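Local coordinates for protein tyrosine phosphatase (Orf virus, PDB 5NCR) that removes phosphate groups from phosphorylated substrates as a homodimeric viral tyrosine phosphatase with triple substrate specificity, and probably dephosphorylates phosphoserine in proteins, at residues B[137-140]-B[141-144]. The protein carries 2 engineered substitutions. Numbering follows the deposited sequence.
Sequences TMTQ and PARF
Thr-139 caps the start of helix 140-158 through its hydroxyl: OG1 accepts from Ala-142 N at 3.3 Å, with an N-H...O angle of 155°. A chi1 of 68° sets that oxygen between the backbone N and the carbonyl carbon, turned to the first helical turn. Backbone bonds carry the turn onward, from Arg-143 N to Thr-139 O (2.8 Å) and from Phe-144 N to Gln-140 O (2.9 Å).

A second polar link ties the preceding loop to the helix. Arg-143 NH1 donates to Met-138 O at 2.7 Å; the acceptor lies near the guanidinium plane, so it meets an edge of the group, although the bond is bent, its N-H...O angle being 133°. A bend at chi3 folds the guanidinium back over Gln-140, whose CA sits 3.5 Å above the centre of one face. Arg-143 NH2 bonds Val-176 O, while Gln-140 NE2 bonds Cys-177 O; both anchor the turn to helix 165-177.

Van der Waals contacts complete the join. Met-138 CG rests 3.7 Å from Ala-142 CB, and its extended chain brings CE to 3.5 Å from Ala-142 O. Pro-141 and Ala-142 pack on Pro-141 of the second subunit, placing this N-capped helix start, with proline at N2, at the homodimer interface of the phosphatase domain.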
loop_
_atom_site.group_PDB
_atom_site.type_symbol
_atom_site.label_atom_id
_atom_site.label_comp_id
_atom_site.label_asym_id
_atom_site.label_seq_id
_atom_site.Cartn_x
_atom_site.Cartn_y
_atom_site.Cartn_z
ATOM N N THR B 137 -20.022 1.897 -7.393
ATOM C CA THR B 137 -20.024 0.581 -6.746
ATOM C C THR B 137 -18.641 0.200 -6.199
ATOM O O THR B 137 -18.515 -0.844 -5.548
ATOM C CB THR B 137 -20.522 -0.507 -7.725
ATOM O OG1 THR B 137 -19.456 -0.856 -8.623
ATOM C CG2 THR B 137 -21.799 -0.109 -8.474
ATOM N N MET B 138 -17.609 0.992 -6.529
ATOM C CA MET B 138 -16.209 0.763 -6.169
ATOM C C MET B 138 -16.062 0.239 -4.738
ATOM O O MET B 138 -16.526 0.902 -3.823
ATOM C CB MET B 138 -15.404 2.035 -6.400
ATOM C CG MET B 138 -13.952 1.786 -6.594
ATOM S SD MET B 138 -13.168 3.275 -7.211
ATOM C CE MET B 138 -11.592 2.677 -7.479
ATOM N N THR B 139 -15.505 -0.975 -4.558
ATOM C CA THR B 139 -15.390 -1.591 -3.215
ATOM C C THR B 139 -14.366 -0.870 -2.354
ATOM O O THR B 139 -13.595 -0.083 -2.891
ATOM C CB THR B 139 -15.054 -3.082 -3.304
ATOM O OG1 THR B 139 -13.728 -3.224 -3.823
ATOM C CG2 THR B 139 -16.064 -3.857 -4.122
ATOM N N GLN B 140 -14.371 -1.126 -1.024
ATOM C CA GLN B 140 -13.418 -0.505 -0.101
ATOM C C GLN B 140 -11.957 -0.866 -0.487
ATOM O O GLN B 140 -11.193 0.077 -0.649
ATOM C CB GLN B 140 -13.760 -0.809 1.357
ATOM C CG GLN B 140 -12.954 -0.011 2.370
ATOM C CD GLN B 140 -13.359 -0.377 3.771
ATOM O OE1 GLN B 140 -13.073 -1.484 4.244
ATOM N NE2 GLN B 140 -14.069 0.525 4.454
ATOM N N PRO B 141 -11.575 -2.157 -0.750
ATOM C CA PRO B 141 -10.197 -2.428 -1.238
ATOM C C PRO B 141 -9.895 -1.704 -2.565
ATOM O O PRO B 141 -8.766 -1.248 -2.756
ATOM C CB PRO B 141 -10.167 -3.945 -1.442
ATOM C CG PRO B 141 -11.347 -4.473 -0.789
ATOM C CD PRO B 141 -12.362 -3.417 -0.652
ATOM N N ALA B 142 -10.883 -1.633 -3.496
ATOM C CA ALA B 142 -10.712 -0.936 -4.782
ATOM C C ALA B 142 -10.451 0.565 -4.553
ATOM O O ALA B 142 -9.514 1.102 -5.139
ATOM C CB ALA B 142 -11.912 -1.154 -5.683
ATOM N N ARG B 143 -11.199 1.191 -3.622
ATOM C CA ARG B 143 -11.048 2.580 -3.221
ATOM C C ARG B 143 -9.661 2.777 -2.612
ATOM O O ARG B 143 -9.021 3.774 -2.918
ATOM C CB ARG B 143 -12.161 3.054 -2.242
ATOM C CG ARG B 143 -13.539 3.085 -2.894
ATOM C CD ARG B 143 -14.629 3.793 -2.121
ATOM N NE ARG B 143 -14.796 3.323 -0.745
ATOM C CZ ARG B 143 -15.642 2.374 -0.356
ATOM N NH1 ARG B 143 -16.359 1.713 -1.247
ATOM N NH2 ARG B 143 -15.737 2.046 0.926
ATOM N N PHE B 144 -9.214 1.808 -1.775
ATOM C CA PHE B 144 -7.916 1.797 -1.089
ATOM C C PHE B 144 -6.772 1.852 -2.092
ATOM O O PHE B 144 -5.883 2.687 -1.973
ATOM C CB PHE B 144 -7.815 0.549 -0.151
ATOM C CG PHE B 144 -6.491 0.356 0.571
ATOM C CD1 PHE B 144 -5.328 0.055 -0.134
ATOM C CD2 PHE B 144 -6.416 0.440 1.960
ATOM C CE1 PHE B 144 -4.109 -0.127 0.532
ATOM C CE2 PHE B 144 -5.201 0.231 2.626
ATOM C CZ PHE B 144 -4.060 -0.044 1.909
#